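Local structure of L-lactate dehydrogenase (Trichomonas vaginalis, 4UUL) at residues Tyr18-Trp23 against Ser243-Ala248; Asp99-Asn104 against Glu325-His330. The protein is a lactate dehydrogenase of the malate dehydrogenase type 2 family that probably interconverts a 2-hydroxy acid and its 2-oxo acid with NAD(H). The protein carries 1 engineered substitution. One frame throughout, in Å; residues are numbered along the deposited sequence. Where two conformers were deposited one is given.

Overall arrangement
Both contacts join the N-terminal NAD-binding Rossmann domain to the C-terminal domain, each through one pair of helices. Along the chain the four segments alternate: 18-23 on helix 15-25, 99-104 on helix 97-118, 243-248 on helix 242-257 and 325-330 on helix 307-337. The centres of contacts 1 and 2 lie about 28 Å apart and their nearest atoms about 15 Å, so the domains are tied at two separate places. Contact 1, with its centre about 12 Å from that of the chain, is buried and has the second subunit beside it; contact 2, its centre at about 19 Å, is partly buried and touched by no other chain of the assembly.

Contact 1: Tyr18-Trp23 against Ser243-Ala248; sequences YILSHW and SPTKAA
Thr245 meets three residues of helix 15-25, in the NAD-binding Rossmann domain, through a single methyl. Its CG2 lies 3.6 Å from Trp23 CE3, 3.7 Å from Leu20 CA and 3.9 Å from Ile19 CG2, so the methyl rests on the backbone as well as on side chains. A chi1 of -64° sets OG1 beside the backbone N, where it bonds to Ala241 O, and leaves CG2 anti to that N, facing helix 15-25. Leu20 adds CB and CD1, both on the same methyl.

A second apolar patch forms where the six-membered ring of Trp23 crosses the start of the Lys246 side chain at a slant. Trp23 CZ3 comes to 3.7 Å from Lys246 CA, and Trp23 CH2 to 3.8 Å from Lys246 CB. Beyond these carbons the lysine leads off, bent at chi2 (-84°), and its NZ bonds to Cys59 O of the second subunit and to Gln250 OE1.

Within helix 15-25, His22 ND1 donates to Tyr18 O at 2.9 Å. No hydrogen bond joins the two segments, whose axes approach to 9.5 Å at 39°. The side chains of Thr245 and Ile19 come within about 3 Å of those of Ile16 and Gln15 respectively, which bind NADH in another structure of this protein. This van der Waals packing thus adjoins the cofactor site and may steady it.

Contact 2: Asp99-Asn104 against Glu325-His330; sequences DLISSN and EIALNH
An interdomain helix pair, helix 97-118 of the Rossmann domain against the long C-terminal helix 307-337, brings Ser102 onto His330 and Ile101 onto Ile326. The axes of 99-104 and 325-330 come within 8.3 Å at 50°, a close spacing that fits the small side chains of Ser102 and Ala327, whose CA atoms are 5.1 Å apart. Asn104, predicted to bind NAD(+), donates from ND2 to Leu100 O and accepts at OD1 from Met89 N, which would fix its amide.

On one flank the packing is apolar. Ile101 and Ile326 cross at about a right angle, and Ile101 CG2 reaches Ala327 CB at 3.8 Å and Ile326 CG2 at 3.9 Å. Ile101 also touches Pro131, and Ala327 touches Thr134 and Ile138 of helix 132-141.

Toward His330 the contact becomes mixed. The imidazole lies over Ser102, whose CB stands 3.5 Å from the ring centroid and 19° off the ring normal, a CH-pi contact displaced toward the rim. With CG trans to the backbone N (chi1 -179°), the ring reaches the serine backbone as well, His330 CD2 lying 3.1 Å from Ser102 O. Ser102 OG is bonded to Ala98 O. A water bridges the helices, donating to Ser102 OG at 3.0 Å and hydrogen-bonded to His330 ND1 at 2.7 Å.

Contact 1: Tyr18-Trp23 against Ser243-Ala248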
loop_
_atom_site.group_PDB
_atom_site.type_symbol
_atom_site.label_atom_id
_atom_site.label_comp_id
_atom_site.label_asym_id
_atom_site.label_seq_id
_atom_site.Cartn_x
_atom_site.Cartn_y
_atom_site.Cartn_z
ATOM N N TYR B 18 8.347 3.129 0.751
ATOM C CA TYR B 18 7.206 3.863 1.304
ATOM C C TYR B 18 6.008 2.906 1.408
ATOM O O TYR B 18 5.323 2.827 2.455
ATOM C CB TYR B 18 6.885 5.023 0.394
ATOM C CG TYR B 18 5.743 5.920 0.818
ATOM C CD1 TYR B 18 5.872 6.806 1.872
ATOM C CD2 TYR B 18 4.580 5.930 0.135
ATOM C CE1 TYR B 18 4.841 7.668 2.247
ATOM C CE2 TYR B 18 3.566 6.785 0.465
ATOM C CZ TYR B 18 3.697 7.645 1.515
ATOM O OH TYR B 18 2.677 8.501 1.762
ATOM N N ILE B 19 5.680 2.234 0.307
ATOM C CA ILE B 19 4.511 1.381 0.278
ATOM C C ILE B 19 4.749 0.109 1.127
ATOM O O ILE B 19 3.867 -0.360 1.841
ATOM C CB ILE B 19 4.058 1.035 -1.176
ATOM C CG1 ILE B 19 3.771 2.305 -1.962
ATOM C CG2 ILE B 19 2.890 0.090 -1.166
ATOM C CD1 ILE B 19 3.580 2.117 -3.425
ATOM N N LEU B 20 5.904 -0.508 0.900
ATOM C CA LEU B 20 6.232 -1.728 1.603
ATOM C C LEU B 20 6.193 -1.587 3.119
ATOM O O LEU B 20 5.680 -2.454 3.823
ATOM C CB LEU B 20 7.603 -2.175 1.116
ATOM C CG LEU B 20 8.191 -3.466 1.566
ATOM C CD1 LEU B 20 7.293 -4.661 1.190
ATOM C CD2 LEU B 20 9.618 -3.614 0.957
ATOM N N SER B 21 6.781 -0.523 3.613
ATOM C CA SER B 21 6.773 -0.300 5.047
ATOM C C SER B 21 5.367 -0.192 5.598
ATOM O O SER B 21 5.070 -0.813 6.603
ATOM C CB SER B 21 7.599 0.929 5.426
ATOM O OG SER B 21 7.081 2.112 4.833
ATOM N N HIS B 22 4.507 0.567 4.930
ATOM C CA HIS B 22 3.141 0.672 5.422
ATOM C C HIS B 22 2.372 -0.653 5.330
ATOM O O HIS B 22 1.629 -1.022 6.235
ATOM C CB HIS B 22 2.388 1.771 4.669
ATOM C CG HIS B 22 2.695 3.166 5.118
ATOM N ND1 HIS B 22 3.762 3.891 4.652
ATOM C CD2 HIS B 22 2.056 3.975 6.003
ATOM C CE1 HIS B 22 3.780 5.071 5.258
ATOM N NE2 HIS B 22 2.763 5.136 6.080
ATOM N N TRP B 23 2.609 -1.381 4.259
ATOM C CA TRP B 23 1.906 -2.624 4.030
ATOM C C TRP B 23 2.299 -3.620 5.103
ATOM O O TRP B 23 1.455 -4.261 5.718
ATOM C CB TRP B 23 2.217 -3.125 2.630
ATOM C CG TRP B 23 1.128 -3.982 1.977
ATOM C CD1 TRP B 23 0.116 -4.636 2.606
ATOM C CD2 TRP B 23 0.921 -4.200 0.569
ATOM N NE1 TRP B 23 -0.660 -5.323 1.691
ATOM C CE2 TRP B 23 -0.201 -5.048 0.431
ATOM C CE3 TRP B 23 1.571 -3.766 -0.574
ATOM C CZ2 TRP B 23 -0.684 -5.452 -0.806
ATOM C CZ3 TRP B 23 1.093 -4.177 -1.801
ATOM C CH2 TRP B 23 -0.013 -5.013 -1.905
ATOM N N SER B 243 3.354 -2.601 -7.783
ATOM C CA SER B 243 3.381 -3.977 -8.271
ATOM C C SER B 243 4.603 -4.784 -7.795
ATOM O O SER B 243 4.424 -5.924 -7.380
ATOM C CB SER B 243 3.101 -4.084 -9.780
ATOM O OG SER B 243 4.055 -3.360 -10.497
ATOM N N PRO B 244 5.830 -4.218 -7.827
ATOM C CA PRO B 244 6.934 -4.998 -7.212
ATOM C C PRO B 244 6.744 -5.160 -5.718
ATOM O O PRO B 244 7.137 -6.187 -5.178
ATOM C CB PRO B 244 8.189 -4.204 -7.567
ATOM C CG PRO B 244 7.718 -2.845 -7.956
ATOM C CD PRO B 244 6.342 -3.041 -8.547
ATOM N N THR B 245 6.124 -4.186 -5.051
ATOM C CA THR B 245 5.902 -4.314 -3.620
ATOM C C THR B 245 4.954 -5.476 -3.338
ATOM O O THR B 245 5.180 -6.288 -2.437
ATOM C CB THR B 245 5.341 -3.014 -3.033
ATOM O OG1 THR B 245 6.296 -1.949 -3.157
ATOM C CG2 THR B 245 5.026 -3.180 -1.571
ATOM N N LYS B 246 3.867 -5.565 -4.112
ATOM C CA LYS B 246 2.882 -6.631 -3.979
ATOM C C LYS B 246 3.601 -7.985 -4.130
ATOM O O LYS B 246 3.404 -8.911 -3.357
ATOM C CB LYS B 246 1.765 -6.436 -4.981
ATOM C CG LYS B 246 0.604 -7.435 -4.874
ATOM C CD LYS B 246 0.795 -8.744 -5.581
ATOM C CE LYS B 246 -0.418 -9.649 -5.352
ATOM N NZ LYS B 246 -0.323 -10.905 -6.126
ATOM N N ALA B 247 4.412 -8.126 -5.180
ATOM C CA ALA B 247 5.140 -9.357 -5.425
ATOM C C ALA B 247 6.137 -9.666 -4.298
ATOM O O ALA B 247 6.306 -10.818 -3.928
ATOM C CB ALA B 247 5.890 -9.255 -6.754
ATOM N N ALA B 248 6.819 -8.636 -3.788
ATOM C CA ALA B 248 7.781 -8.816 -2.720
ATOM C C ALA B 248 7.157 -9.363 -1.448
ATOM O O ALA B 248 7.676 -10.295 -0.819
ATOM C CB ALA B 248 8.549 -7.555 -2.453
#

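Contact 2: Asp99-Asn104 against Glu325-His330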
loop_
_atom_site.group_PDB
_atom_site.type_symbol
_atom_site.label_atom_id
_atom_site.label_comp_id
_atom_site.label_asym_id
_atom_site.label_seq_id
_atom_site.Cartn_x
_atom_site.Cartn_y
_atom_site.Cartn_z
ATOM N N ASP B 99 28.627 -3.135 -16.789
ATOM C CA ASP B 99 28.990 -2.097 -15.818
ATOM C C ASP B 99 27.932 -1.985 -14.688
ATOM O O ASP B 99 28.300 -1.721 -13.550
ATOM C CB ASP B 99 29.153 -0.762 -16.517
ATOM C CG ASP B 99 30.185 -0.807 -17.598
ATOM O OD1 ASP B 99 31.395 -1.012 -17.265
ATOM O OD2 ASP B 99 29.769 -0.644 -18.783
ATOM N N LEU B 100 26.680 -2.267 -15.015
ATOM C CA LEU B 100 25.637 -2.315 -14.011
ATOM C C LEU B 100 25.925 -3.452 -13.015
ATOM O O LEU B 100 25.792 -3.283 -11.790
ATOM C CB LEU B 100 24.292 -2.565 -14.671
ATOM C CG LEU B 100 23.114 -2.713 -13.677
ATOM C CD1 LEU B 100 22.797 -1.372 -12.987
ATOM C CD2 LEU B 100 21.930 -3.238 -14.403
ATOM N N ILE B 101 26.298 -4.621 -13.530
ATOM C CA ILE B 101 26.651 -5.735 -12.681
ATOM C C ILE B 101 27.848 -5.348 -11.836
ATOM O O ILE B 101 27.860 -5.599 -10.629
ATOM C CB ILE B 101 26.938 -6.978 -13.519
ATOM C CG1 ILE B 101 25.674 -7.479 -14.209
ATOM C CG2 ILE B 101 27.596 -8.036 -12.691
ATOM C CD1 ILE B 101 25.988 -8.330 -15.429
ATOM N N SER B 102 28.858 -4.747 -12.463
ATOM C CA SER B 102 30.082 -4.386 -11.753
ATOM C C SER B 102 29.851 -3.392 -10.624
ATOM O O SER B 102 30.304 -3.597 -9.515
ATOM C CB SER B 102 31.077 -3.770 -12.710
ATOM O OG SER B 102 31.517 -4.748 -13.609
ATOM N N SER B 103 29.072 -2.350 -10.878
ATOM C CA SER B 103 28.908 -1.340 -9.853
ATOM C C SER B 103 28.162 -1.954 -8.658
ATOM O O SER B 103 28.418 -1.657 -7.482
ATOM C CB SER B 103 28.180 -0.123 -10.435
ATOM O OG SER B 103 26.833 -0.486 -10.754
ATOM N N ASN B 104 27.188 -2.795 -8.942
ATOM C CA ASN B 104 26.406 -3.400 -7.869
ATOM C C ASN B 104 27.182 -4.445 -7.070
ATOM O O ASN B 104 26.831 -4.753 -5.943
ATOM C CB ASN B 104 25.081 -3.927 -8.394
ATOM C CG ASN B 104 24.091 -2.812 -8.544
ATOM O OD1 ASN B 104 23.502 -2.388 -7.562
ATOM N ND2 ASN B 104 23.951 -2.287 -9.727
ATOM N N GLU B 325 30.737 -14.187 -13.294
ATOM C CA GLU B 325 32.106 -13.942 -13.655
ATOM C C GLU B 325 32.426 -12.441 -13.757
ATOM O O GLU B 325 33.471 -11.976 -13.315
ATOM C CB GLU B 325 32.401 -14.634 -14.989
ATOM C CG GLU B 325 33.843 -14.486 -15.507
ATOM C CD GLU B 325 33.949 -15.147 -16.897
ATOM O OE1 GLU B 325 33.436 -16.279 -17.064
ATOM O OE2 GLU B 325 34.462 -14.503 -17.820
ATOM N N ILE B 326 31.524 -11.676 -14.356
ATOM C CA ILE B 326 31.754 -10.240 -14.488
ATOM C C ILE B 326 31.867 -9.601 -13.105
ATOM O O ILE B 326 32.746 -8.796 -12.840
ATOM C CB ILE B 326 30.586 -9.557 -15.282
ATOM C CG1 ILE B 326 30.613 -9.983 -16.757
ATOM C CG2 ILE B 326 30.647 -8.020 -15.129
ATOM C CD1 ILE B 326 29.376 -9.595 -17.517
ATOM N N ALA B 327 30.944 -9.948 -12.207
ATOM C CA ALA B 327 30.885 -9.370 -10.871
ATOM C C ALA B 327 32.137 -9.739 -10.100
ATOM O O ALA B 327 32.782 -8.865 -9.520
ATOM C CB ALA B 327 29.641 -9.874 -10.123
ATOM N N LEU B 328 32.501 -11.029 -10.117
ATOM C CA LEU B 328 33.695 -11.460 -9.378
ATOM C C LEU B 328 34.980 -10.873 -9.954
ATOM O O LEU B 328 35.850 -10.452 -9.218
ATOM C CB LEU B 328 33.775 -12.988 -9.274
ATOM C CG LEU B 328 32.682 -13.606 -8.391
ATOM C CD1 LEU B 328 32.815 -15.109 -8.411
ATOM C CD2 LEU B 328 32.740 -13.132 -6.955
ATOM N N ASN B 329 35.034 -10.737 -11.258
ATOM C CA ASN B 329 36.211 -10.132 -11.863
ATOM C C ASN B 329 36.344 -8.657 -11.483
ATOM O O ASN B 329 37.427 -8.171 -11.190
ATOM C CB ASN B 329 36.170 -10.261 -13.385
ATOM C CG ASN B 329 37.304 -9.454 -14.055
ATOM O OD1 ASN B 329 38.470 -9.795 -13.905
ATOM N ND2 ASN B 329 36.961 -8.357 -14.746
ATOM N N HIS B 330 35.224 -7.924 -11.480
ATOM C CA HIS B 330 35.280 -6.529 -11.072
ATOM C C HIS B 330 35.844 -6.407 -9.652
ATOM O O HIS B 330 36.720 -5.579 -9.366
ATOM C CB HIS B 330 33.882 -5.901 -11.169
ATOM C CG HIS B 330 33.866 -4.458 -10.787
ATOM N ND1 HIS B 330 34.255 -3.461 -11.653
ATOM C CD2 HIS B 330 33.420 -3.831 -9.663
ATOM C CE1 HIS B 330 34.119 -2.288 -11.054
ATOM N NE2 HIS B 330 33.631 -2.485 -9.844
HETATM O O HOH W 1 34.325 -3.887 -14.314
#